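Local coordinates for ribosomal RNA small subunit methyltransferase Nep1 (Archaeoglobus fulgidus, PDB 3O7B), which probably methylates N1 of a specific pseudouridine in 16S rRNA during ribosome biogenesis, with S-adenosyl-L-methionine as methyl donor, at residues Leu66-His71 / Arg84-Ile89; Ala35-Ile40 / Val107-Leu112; Gln42-His47 / Lys76-Arg81; Glu62-Asp67 / Leu135-Phe140. All coordinates share one frame; numbering follows the deposited sequence. Where two conformers were deposited one is given.

Interaction 1 of 4, residues Leu66-His71 / Arg84-Ile89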
# COMPACT_ATOMS: atom_id res chain seq x y z
N LEU A 66 -13.26 -1.43 13.31
CA LEU A 66 -12.70 -2.70 13.77
C LEU A 66 -11.34 -2.97 13.11
O LEU A 66 -11.22 -2.92 11.88
CB LEU A 66 -13.70 -3.83 13.50
CG LEU A 66 -13.36 -5.20 14.09
CD1 LEU A 66 -13.42 -5.17 15.62
CD2 LEU A 66 -14.26 -6.30 13.52
N ASP A 67 -10.35 -3.27 13.93
CA ASP A 67 -8.95 -3.38 13.50
C ASP A 67 -8.33 -4.45 14.37
O ASP A 67 -8.15 -4.25 15.58
CB ASP A 67 -8.26 -2.03 13.72
CG ASP A 67 -6.77 -2.03 13.34
OD1 ASP A 67 -6.12 -3.10 13.27
OD2 ASP A 67 -6.22 -0.92 13.13
N ASP A 68 -8.02 -5.60 13.77
CA ASP A 68 -7.54 -6.71 14.58
C ASP A 68 -6.13 -6.56 15.14
O ASP A 68 -5.71 -7.38 15.97
CB ASP A 68 -7.80 -8.08 13.91
CG ASP A 68 -6.70 -8.53 12.98
OD1 ASP A 68 -5.80 -7.74 12.59
OD2 ASP A 68 -6.75 -9.73 12.62
N SER A 69 -5.41 -5.50 14.76
CA SER A 69 -4.14 -5.19 15.43
C SER A 69 -4.37 -4.48 16.77
O SER A 69 -3.44 -4.33 17.58
CB SER A 69 -3.21 -4.36 14.52
OG SER A 69 -2.69 -5.17 13.48
N LYS A 70 -5.61 -4.04 17.00
CA LYS A 70 -6.00 -3.42 18.26
C LYS A 70 -7.03 -4.24 19.03
O LYS A 70 -7.06 -4.22 20.27
CB LYS A 70 -6.59 -2.03 18.00
CG LYS A 70 -5.62 -1.03 17.41
CD LYS A 70 -6.29 0.30 17.20
CE LYS A 70 -5.33 1.29 16.55
NZ LYS A 70 -5.97 2.63 16.43
N HIS A 71 -7.88 -4.95 18.29
CA HIS A 71 -9.09 -5.52 18.90
C HIS A 71 -9.11 -7.05 18.91
O HIS A 71 -10.15 -7.65 19.22
CB HIS A 71 -10.35 -5.03 18.17
CG HIS A 71 -10.42 -3.54 18.00
ND1 HIS A 71 -10.19 -2.64 19.02
CD2 HIS A 71 -10.72 -2.80 16.90
CE1 HIS A 71 -10.34 -1.41 18.55
NE2 HIS A 71 -10.66 -1.48 17.27
N ARG A 84 -12.29 -10.51 9.09
CA ARG A 84 -12.65 -9.25 9.74
C ARG A 84 -11.48 -8.50 10.34
O ARG A 84 -10.43 -9.10 10.64
CB ARG A 84 -13.73 -9.50 10.79
CG ARG A 84 -14.95 -10.14 10.19
CD ARG A 84 -15.97 -10.53 11.25
NE ARG A 84 -16.90 -9.45 11.49
CZ ARG A 84 -18.10 -9.60 12.04
NH1 ARG A 84 -18.50 -10.81 12.42
NH2 ARG A 84 -18.89 -8.56 12.21
N GLY A 85 -11.66 -7.20 10.51
CA GLY A 85 -10.70 -6.33 11.19
C GLY A 85 -9.46 -5.99 10.40
O GLY A 85 -8.43 -5.67 10.99
N ARG A 86 -9.58 -5.98 9.07
CA ARG A 86 -8.40 -5.68 8.21
C ARG A 86 -8.61 -4.55 7.19
O ARG A 86 -8.51 -4.78 5.99
CB ARG A 86 -7.90 -6.96 7.55
CG ARG A 86 -7.40 -8.00 8.56
CD ARG A 86 -6.08 -7.59 9.24
NE ARG A 86 -5.07 -7.31 8.23
CZ ARG A 86 -4.37 -8.23 7.57
NH1 ARG A 86 -4.52 -9.52 7.83
NH2 ARG A 86 -3.51 -7.84 6.64
N PRO A 87 -8.84 -3.32 7.68
CA PRO A 87 -9.05 -2.19 6.77
C PRO A 87 -7.78 -1.81 6.00
O PRO A 87 -7.88 -1.08 5.00
CB PRO A 87 -9.51 -1.06 7.70
CG PRO A 87 -9.02 -1.45 9.08
CD PRO A 87 -8.96 -2.95 9.11
N ASP A 88 -6.63 -2.31 6.44
CA ASP A 88 -5.37 -2.02 5.74
C ASP A 88 -5.40 -2.54 4.31
O ASP A 88 -4.78 -1.96 3.40
CB ASP A 88 -4.19 -2.65 6.47
CG ASP A 88 -4.39 -4.13 6.72
OD1 ASP A 88 -5.24 -4.44 7.58
OD2 ASP A 88 -3.70 -4.94 6.07
N ILE A 89 -6.12 -3.64 4.08
CA ILE A 89 -6.07 -4.24 2.75
C ILE A 89 -6.71 -3.31 1.71
O ILE A 89 -6.10 -2.97 0.69
CB ILE A 89 -6.74 -5.63 2.72
CG1 ILE A 89 -5.95 -6.59 3.61
CG2 ILE A 89 -6.84 -6.16 1.30
CD1 ILE A 89 -6.69 -7.90 3.90
O HOH W 1 -5.03 -3.50 10.17
O HOH W 2 -6.20 -10.72 10.14

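Interaction 2 of 4, residues Ala35-Ile40 / Val107-Leu112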
# COMPACT_ATOMS: atom_id res chain seq x y z
N ALA A 35 -14.89 -6.03 1.46
CA ALA A 35 -13.83 -5.29 2.15
C ALA A 35 -14.03 -5.36 3.65
O ALA A 35 -15.15 -5.27 4.17
CB ALA A 35 -13.76 -3.86 1.68
N SER A 36 -12.91 -5.52 4.35
CA SER A 36 -12.89 -5.77 5.78
C SER A 36 -12.98 -4.43 6.51
O SER A 36 -12.02 -3.96 7.16
CB SER A 36 -11.59 -6.51 6.10
OG SER A 36 -11.60 -7.05 7.40
N LEU A 37 -14.16 -3.81 6.39
CA LEU A 37 -14.39 -2.45 6.80
C LEU A 37 -15.73 -2.38 7.52
O LEU A 37 -16.79 -2.50 6.90
CB LEU A 37 -14.39 -1.59 5.55
CG LEU A 37 -14.17 -0.11 5.52
CD1 LEU A 37 -12.74 0.19 5.94
CD2 LEU A 37 -14.40 0.34 4.10
N GLU A 38 -15.67 -2.21 8.84
CA GLU A 38 -16.87 -2.14 9.67
C GLU A 38 -16.54 -1.50 11.01
O GLU A 38 -15.39 -1.56 11.48
CB GLU A 38 -17.45 -3.54 9.90
CG GLU A 38 -16.67 -4.43 10.86
CD GLU A 38 -17.14 -5.86 10.85
OE1 GLU A 38 -18.36 -6.06 11.04
OE2 GLU A 38 -16.32 -6.77 10.63
N LEU A 39 -17.56 -0.92 11.64
CA LEU A 39 -17.44 -0.45 13.00
C LEU A 39 -17.48 -1.64 13.98
O LEU A 39 -17.92 -2.73 13.63
CB LEU A 39 -18.54 0.57 13.32
CG LEU A 39 -18.55 1.82 12.44
CD1 LEU A 39 -19.74 2.70 12.77
CD2 LEU A 39 -17.23 2.58 12.56
N ILE A 40 -17.00 -1.42 15.20
CA ILE A 40 -16.95 -2.50 16.18
C ILE A 40 -18.38 -3.05 16.39
O ILE A 40 -19.29 -2.28 16.70
CB ILE A 40 -16.32 -2.02 17.51
CG1 ILE A 40 -14.83 -1.69 17.29
CG2 ILE A 40 -16.45 -3.10 18.59
CD1 ILE A 40 -14.13 -1.03 18.48
N VAL A 107 -15.00 3.79 -9.00
CA VAL A 107 -14.48 2.97 -7.91
C VAL A 107 -15.53 2.76 -6.84
O VAL A 107 -16.14 3.71 -6.34
CB VAL A 107 -13.23 3.63 -7.27
CG1 VAL A 107 -12.73 2.82 -6.09
CG2 VAL A 107 -12.16 3.78 -8.32
N TYR A 108 -15.75 1.49 -6.49
CA TYR A 108 -16.66 1.12 -5.44
C TYR A 108 -16.02 0.19 -4.45
O TYR A 108 -15.13 -0.60 -4.81
CB TYR A 108 -17.90 0.39 -6.00
CG TYR A 108 -18.74 1.22 -6.92
CD1 TYR A 108 -19.79 1.98 -6.41
CD2 TYR A 108 -18.49 1.27 -8.28
CE1 TYR A 108 -20.59 2.74 -7.25
CE2 TYR A 108 -19.29 2.03 -9.13
CZ TYR A 108 -20.34 2.76 -8.59
OH TYR A 108 -21.16 3.54 -9.39
N VAL A 109 -16.49 0.26 -3.21
CA VAL A 109 -16.09 -0.68 -2.18
C VAL A 109 -17.37 -1.34 -1.67
O VAL A 109 -18.31 -0.66 -1.25
CB VAL A 109 -15.34 0.03 -1.02
CG1 VAL A 109 -15.04 -0.96 0.11
CG2 VAL A 109 -14.06 0.66 -1.53
N HIS A 110 -17.43 -2.67 -1.76
CA HIS A 110 -18.49 -3.46 -1.17
C HIS A 110 -17.93 -4.03 0.11
O HIS A 110 -16.84 -4.64 0.10
CB HIS A 110 -18.87 -4.54 -2.20
CG HIS A 110 -19.53 -5.76 -1.63
ND1 HIS A 110 -20.89 -5.88 -1.43
CD2 HIS A 110 -18.98 -6.95 -1.30
CE1 HIS A 110 -21.15 -7.10 -0.97
NE2 HIS A 110 -20.01 -7.76 -0.88
N THR A 111 -18.60 -3.82 1.23
CA THR A 111 -18.08 -4.29 2.51
C THR A 111 -18.57 -5.70 2.84
O THR A 111 -19.52 -6.21 2.20
CB THR A 111 -18.44 -3.36 3.67
OG1 THR A 111 -19.83 -3.52 3.96
CG2 THR A 111 -18.15 -1.91 3.33
N LEU A 112 -17.94 -6.31 3.84
CA LEU A 112 -18.34 -7.64 4.34
C LEU A 112 -19.79 -7.70 4.75
O LEU A 112 -20.37 -8.79 4.75
CB LEU A 112 -17.52 -8.01 5.57
CG LEU A 112 -16.11 -8.50 5.33
CD1 LEU A 112 -15.38 -8.54 6.67
CD2 LEU A 112 -16.15 -9.87 4.68

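Interaction 3 of 4, residues Gln42-His47 / Lys76-Arg81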
# COMPACT_ATOMS: atom_id res chain seq x y z
N GLN A 42 -21.72 -4.69 17.91
CA GLN A 42 -22.43 -4.41 19.15
C GLN A 42 -21.99 -5.32 20.29
O GLN A 42 -21.70 -4.85 21.39
CB GLN A 42 -23.94 -4.59 18.93
CG GLN A 42 -24.43 -4.34 17.48
CD GLN A 42 -23.79 -5.28 16.43
OE1 GLN A 42 -23.60 -6.48 16.68
NE2 GLN A 42 -23.44 -4.72 15.28
N LYS A 43 -21.94 -6.62 20.01
CA LYS A 43 -21.80 -7.64 21.05
C LYS A 43 -20.42 -7.73 21.70
O LYS A 43 -20.25 -8.43 22.70
CB LYS A 43 -22.22 -9.01 20.49
CG LYS A 43 -21.29 -9.58 19.43
CD LYS A 43 -21.76 -10.96 18.99
CE LYS A 43 -20.64 -11.76 18.36
NZ LYS A 43 -21.03 -13.19 18.18
N ILE A 44 -19.43 -7.04 21.14
CA ILE A 44 -18.08 -7.05 21.72
C ILE A 44 -17.65 -5.68 22.26
O ILE A 44 -16.52 -5.51 22.71
CB ILE A 44 -17.01 -7.63 20.73
CG1 ILE A 44 -16.81 -6.69 19.52
CG2 ILE A 44 -17.38 -9.05 20.30
CD1 ILE A 44 -15.53 -6.96 18.74
N ARG A 45 -18.58 -4.72 22.26
CA ARG A 45 -18.28 -3.34 22.67
C ARG A 45 -17.93 -3.18 24.15
O ARG A 45 -17.33 -2.17 24.54
CB ARG A 45 -19.42 -2.40 22.27
CG ARG A 45 -19.48 -2.17 20.77
CD ARG A 45 -20.65 -1.30 20.35
NE ARG A 45 -20.83 -1.35 18.89
CZ ARG A 45 -21.95 -1.02 18.25
NH1 ARG A 45 -23.02 -0.60 18.92
NH2 ARG A 45 -21.99 -1.11 16.93
N GLY A 46 -18.30 -4.17 24.96
CA GLY A 46 -18.01 -4.16 26.39
C GLY A 46 -16.73 -4.88 26.77
O GLY A 46 -16.33 -4.86 27.94
N HIS A 47 -16.09 -5.54 25.80
CA HIS A 47 -14.81 -6.22 26.04
C HIS A 47 -13.72 -5.22 26.44
O HIS A 47 -13.64 -4.13 25.87
CB HIS A 47 -14.39 -7.01 24.80
CG HIS A 47 -13.23 -7.92 25.03
ND1 HIS A 47 -11.93 -7.47 25.09
CD2 HIS A 47 -13.17 -9.27 25.20
CE1 HIS A 47 -11.11 -8.50 25.29
NE2 HIS A 47 -11.84 -9.60 25.36
N LYS A 76 -12.88 -12.85 19.48
CA LYS A 76 -12.93 -14.31 19.52
C LYS A 76 -14.31 -14.89 19.19
O LYS A 76 -14.40 -15.95 18.55
CB LYS A 76 -12.43 -14.84 20.88
CG LYS A 76 -10.94 -14.61 21.13
CD LYS A 76 -10.58 -14.84 22.60
CE LYS A 76 -9.24 -14.22 22.95
NZ LYS A 76 -8.93 -14.39 24.39
N SER A 77 -15.37 -14.18 19.57
CA SER A 77 -16.74 -14.66 19.39
C SER A 77 -17.40 -14.29 18.06
O SER A 77 -18.55 -14.65 17.81
CB SER A 77 -17.63 -14.17 20.53
OG SER A 77 -17.79 -12.76 20.48
N LEU A 78 -16.70 -13.53 17.22
CA LEU A 78 -17.29 -13.07 15.96
C LEU A 78 -17.43 -14.17 14.92
O LEU A 78 -16.56 -15.03 14.81
CB LEU A 78 -16.46 -11.91 15.38
CG LEU A 78 -16.39 -10.59 16.14
CD1 LEU A 78 -15.60 -9.60 15.29
CD2 LEU A 78 -17.78 -10.03 16.44
N GLU A 79 -18.51 -14.14 14.14
CA GLU A 79 -18.67 -15.01 12.97
C GLU A 79 -17.75 -14.55 11.84
O GLU A 79 -17.39 -13.37 11.78
CB GLU A 79 -20.12 -15.03 12.49
CG GLU A 79 -21.12 -15.56 13.52
CD GLU A 79 -20.90 -17.03 13.87
OE1 GLU A 79 -20.63 -17.84 12.95
OE2 GLU A 79 -20.99 -17.37 15.07
N PHE A 80 -17.41 -15.47 10.94
CA PHE A 80 -16.45 -15.24 9.84
C PHE A 80 -15.26 -14.35 10.25
O PHE A 80 -14.85 -13.45 9.50
CB PHE A 80 -17.14 -14.76 8.54
CG PHE A 80 -18.04 -13.55 8.69
CD1 PHE A 80 -17.55 -12.26 8.45
CD2 PHE A 80 -19.40 -13.69 9.01
CE1 PHE A 80 -18.38 -11.13 8.58
CE2 PHE A 80 -20.23 -12.58 9.14
CZ PHE A 80 -19.72 -11.30 8.92
N ARG A 81 -14.70 -14.65 11.42
CA ARG A 81 -13.72 -13.77 12.03
C ARG A 81 -12.46 -13.65 11.17
O ARG A 81 -11.82 -12.58 11.16
CB ARG A 81 -13.37 -14.21 13.46
CG ARG A 81 -12.43 -13.22 14.20
CD ARG A 81 -11.03 -13.78 14.18
NE ARG A 81 -9.99 -12.91 14.76
CZ ARG A 81 -9.25 -12.06 14.06
NH1 ARG A 81 -9.44 -11.89 12.75
NH2 ARG A 81 -8.30 -11.37 14.68

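Interaction 4 of 4, residues Glu62-Asp67 / Leu135-Phe140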
# COMPACT_ATOMS: atom_id res chain seq x y z
N GLU A 62 -18.77 2.24 19.58
CA GLU A 62 -19.66 2.12 18.42
C GLU A 62 -19.23 2.98 17.23
O GLU A 62 -19.73 2.78 16.11
CB GLU A 62 -21.11 2.45 18.82
CG GLU A 62 -21.37 3.89 19.25
CD GLU A 62 -22.86 4.19 19.39
OE1 GLU A 62 -23.21 5.33 19.77
OE2 GLU A 62 -23.69 3.29 19.11
N LYS A 63 -18.33 3.93 17.48
CA LYS A 63 -17.82 4.84 16.44
C LYS A 63 -16.47 4.42 15.86
O LYS A 63 -15.96 5.05 14.92
CB LYS A 63 -17.70 6.26 17.01
CG LYS A 63 -18.95 6.80 17.70
CD LYS A 63 -20.12 6.91 16.74
CE LYS A 63 -21.29 7.66 17.37
NZ LYS A 63 -20.99 9.10 17.53
N ILE A 64 -15.89 3.36 16.41
CA ILE A 64 -14.51 2.97 16.09
C ILE A 64 -14.49 1.86 15.05
O ILE A 64 -15.30 0.92 15.10
CB ILE A 64 -13.76 2.55 17.37
CG1 ILE A 64 -13.59 3.76 18.30
CG2 ILE A 64 -12.38 1.93 17.04
CD1 ILE A 64 -13.12 3.41 19.71
N LEU A 65 -13.57 1.99 14.09
CA LEU A 65 -13.40 0.97 13.05
C LEU A 65 -12.72 -0.27 13.65
O LEU A 65 -11.75 -0.17 14.40
CB LEU A 65 -12.55 1.53 11.91
CG LEU A 65 -12.68 0.90 10.52
CD1 LEU A 65 -14.03 1.23 9.85
CD2 LEU A 65 -11.54 1.39 9.64
N LEU A 66 -13.26 -1.43 13.31
CA LEU A 66 -12.70 -2.70 13.77
C LEU A 66 -11.34 -2.97 13.11
O LEU A 66 -11.22 -2.92 11.88
CB LEU A 66 -13.70 -3.83 13.50
CG LEU A 66 -13.36 -5.20 14.09
CD1 LEU A 66 -13.42 -5.17 15.62
CD2 LEU A 66 -14.26 -6.30 13.52
N ASP A 67 -10.35 -3.27 13.93
CA ASP A 67 -8.95 -3.38 13.50
C ASP A 67 -8.33 -4.45 14.37
O ASP A 67 -8.15 -4.25 15.58
CB ASP A 67 -8.26 -2.03 13.72
CG ASP A 67 -6.77 -2.03 13.34
OD1 ASP A 67 -6.12 -3.10 13.27
OD2 ASP A 67 -6.22 -0.92 13.13
N LEU A 135 -10.82 8.70 8.69
CA LEU A 135 -11.72 9.13 7.61
C LEU A 135 -12.84 8.10 7.41
O LEU A 135 -14.00 8.46 7.21
CB LEU A 135 -10.93 9.35 6.32
CG LEU A 135 -11.77 9.87 5.14
CD1 LEU A 135 -12.28 11.29 5.42
CD2 LEU A 135 -10.95 9.84 3.89
N MET A 136 -12.51 6.82 7.49
CA MET A 136 -13.53 5.77 7.40
C MET A 136 -14.51 5.84 8.55
O MET A 136 -15.72 5.67 8.35
CB MET A 136 -12.89 4.39 7.31
CG MET A 136 -12.12 4.13 6.03
SD MET A 136 -13.10 4.27 4.52
CE MET A 136 -12.78 5.97 4.06
N GLU A 137 -14.02 6.10 9.76
CA GLU A 137 -14.92 6.31 10.91
C GLU A 137 -15.88 7.47 10.66
O GLU A 137 -17.10 7.37 10.93
CB GLU A 137 -14.12 6.51 12.19
CG GLU A 137 -13.43 5.21 12.61
CD GLU A 137 -12.38 5.36 13.70
OE1 GLU A 137 -12.05 6.51 14.06
OE2 GLU A 137 -11.88 4.32 14.18
N LYS A 138 -15.35 8.57 10.13
CA LYS A 138 -16.20 9.71 9.80
C LYS A 138 -17.22 9.35 8.72
O LYS A 138 -18.39 9.74 8.80
CB LYS A 138 -15.33 10.89 9.35
CG LYS A 138 -16.13 12.15 9.06
CD LYS A 138 -15.22 13.28 8.61
CE LYS A 138 -16.02 14.57 8.51
NZ LYS A 138 -15.12 15.71 8.19
N LEU A 139 -16.80 8.61 7.70
CA LEU A 139 -17.70 8.16 6.66
C LEU A 139 -18.85 7.32 7.23
O LEU A 139 -20.02 7.54 6.87
CB LEU A 139 -16.91 7.38 5.60
CG LEU A 139 -17.77 6.69 4.54
CD1 LEU A 139 -18.43 7.70 3.62
CD2 LEU A 139 -16.92 5.71 3.76
N PHE A 140 -18.56 6.40 8.14
CA PHE A 140 -19.62 5.57 8.72
C PHE A 140 -20.60 6.39 9.56
O PHE A 140 -21.79 6.06 9.63
CB PHE A 140 -19.05 4.39 9.51
CG PHE A 140 -18.67 3.20 8.66
CD1 PHE A 140 -17.50 3.19 7.91
CD2 PHE A 140 -19.53 2.11 8.59
CE1 PHE A 140 -17.16 2.07 7.11
CE2 PHE A 140 -19.20 1.00 7.81
CZ PHE A 140 -18.03 0.98 7.07
O HOH W 3 -17.77 6.44 13.42
O HOH W 4 -9.99 1.90 14.56

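Interaction 1 of 4, residues Leu66-His71 / Arg84-Ile89
Asp-68 and Gly-85 meet through the backbone. Asp-68 N donates to Gly-85 O at 2.8 Å, in a nearly straight bond (172°). Asp-67 CA also gives a CA-H...O contact to Gly-85 O, and Gly-85 CA gives one to Leu-66 O at 3.5 Å. Gly-85 has a positive phi and no side chain, which suits this close approach. Pro-87 CD touches Leu-66 O at 3.6 Å.

The side chains of Asp-68 and Arg-86 touch by the methylene: Asp-68 OD1 lies 3.4 Å from Arg-86 CD. Their charged ends stay further apart. Water 2 joins Asp-68 OD2 to Arg-86 NH1. Asp-68 OD2 also has a salt bridge to Arg-81.

Further out, bends at chi2 and chi3 fold the Arg-86 guanidinium back to Asp-88. It grips Asp-88 side-on and in plane, with NE to OD1 at 2.9 Å and NH2 to OD2 at 3.0 Å. Asp-67 is the N-cap of a short helix: its OD1 takes Ser-69 N, and its OD2 bonds Tyr-129 OH. The arrangement holds Arg-86, predicted to contact the substrate rRNA, with Asp-88 probably stabilising it.

Interaction 2 of 4, residues Ala35-Ile40 / Val107-Leu112
The flat groups that meet between Ala-35 and its partners His-110 and Leu-112 are peptide units. At His-110 the carbonyl is approached in its own plane: Ala-35 N donates to His-110 O at 2.8 Å, with an N-H...O angle of 167°. At Ala-35 the approach is less regular. Leu-112 N reaches Ala-35 O at 3.0 Å and is tilted 27° from the carbonyl plane. Thr-111 CA adds a CA-H...O contact to the same oxygen.

These bonds make a parallel bridge of Ala-35 with Thr-111, where strand 28-35 ends beside strand 105-111. Helix 87-98 lies between the two strands in the chain, as in a beta-alpha-beta crossover, and its Val-90 touches Ala-35. The pairing stops here because the chain turns away. Ser-36 is the centre of an inverse gamma turn, closed by a weak bond from Leu-37 N to Ala-35 O.

Apolar contacts flank the bridge. Val-109 CG1 is anti to the backbone N (chi1 175°) and packs against Ala-35 CB at 3.5 Å. Leu-37 CD2 reaches the same methyl at 4.2 Å. Leu-112 CD1 lies 3.8 Å from Ser-36 CA. Thr-111 CB sits 3.7 Å from Leu-37 O, a buried oxygen with no polar partner in the model.

The polar side chains look elsewhere. Ser-36 OG bonds Lys-83 O and the backbone N of Arg-86, the predicted rRNA-contacting residue. Thr-111 OG1 bonds Glu-115. Glu-38 OE1 forms a salt bridge with Arg-84.

Interaction 3 of 4, residues Gln42-His47 / Lys76-Arg81
A short 3-10 segment, 42-44, lies in the connection before helix 48-57, and its Lys-43 and Ile-44 meet Ser-77 and Leu-78. Lys-43 makes the polar contact. Its NZ donates to Ser-77 O at 2.9 Å. The ammonium group stands above the carbonyl plane, 51° out of it, so it does not use a lone pair. The chain is extended beyond CG, which carries NZ across to the other segment. Its last carbon, Lys-43 CE, lies 3.7 Å from Ser-77 OG and 3.9 Å from Leu-78 CD2. Glu-79 OE2 is 5.2 Å from Lys-43 NZ, too far for a salt bridge, but its negative charge may still favour the ammonium there.

Both segments belong to the long insertion between strand 28-35 and helix 87-98, consistent with the globular loop that Nep1 proteins add to the SPOUT fold. A type I turn from Ile-44 to His-47 follows the 3-10 segment. His-47 is then the N-cap of helix 48-57, and its ND1 caps Ala-49 N.

The apolar contact lies beside the lysine. Ile-44 CG2 is the branch that touches, because it is anti to the carbonyl carbon while CG1 stands between the backbone N and that carbon (chi1 68°). Ile-44 CG2 meets Leu-78 CD2 at 4.0 Å, and the two side chains cross at about a right angle. The same methyl is 3.7 Å from Ser-77 OG. Ile-44 and Leu-78 are buried, while Lys-43 and Ser-77 are exposed. Beyond Leu-78, Glu-79 O accepts from Arg-84 NH1.

Interaction 4 of 4, residues Glu62-Asp67 / Leu135-Phe140
The direct hydrogen bond joins Leu-65 to Glu-137. Leu-65 N donates to Glu-137 OE2 at 2.9 Å, and the bond is almost straight (176°). The donor comes to the anti side of the oxygen, 24° out of the carboxylate plane. The Glu-137 side chain is extended beyond CG, so the carboxylate reaches the backbone of residues 63-65. On its way Glu-137 CG passes 3.4 Å from Lys-63 O. Ile-64 lies alongside, with its CG2 3.8 Å from Glu-137 OE2.

Two waters add bridges. Water 3 donates to Lys-63 O and to Glu-137 O, at 2.7 Å each, and so ties the loop backbone to the helix backbone. Water 4 donates to Leu-65 O and to Glu-137 OE2, giving that oxygen a second donor.

Charge is balanced on the other carboxylate oxygen. Glu-137 OE1 has salt bridges to Arg-57 and Lys-59. These partners probably keep the buried glutamate ionised.

Apolar contacts centre on Leu-65. Its CD2 packs against Met-136 CB at 4.0 Å, the two side chains side by side. Its CD1 reaches Phe-140 CE1 at 4.2 Å, obliquely to the ring. Phe-140 in turn meets Phe-155 of strand 150-156 edge-to-face.

The contact thus packs the 62-67 loop on helix 129-142, which lies between strands 116-119 and 144-147. This is consistent with the two additions that Nep1 proteins carry on the SPOUT fold, a globular loop and a beta-alpha-beta extension, packing together.

Interaction 2 lies nearest the chain's centre and is wholly buried. It is the end of a parallel strand pairing, with backbone bonds flanked by aliphatic side chains. Interactions 1 and 4 are also buried but lie further out. They share Leu-66 and Asp-67, and each fixes the loop around these residues: interaction 1 to the start of helix 87-98, interaction 4 to helix 129-142. Interaction 1 is rich in charge and holds the predicted rRNA-contacting arginine, while interaction 4 combines one buried carboxylate with apolar packing. Interaction 3 is the most peripheral and partly exposed, with a lysine at its surface. Segment 35-40 links the set: Glu-38 O bonds Leu-66 N, and Ile-40 O bonds Arg-45 NE.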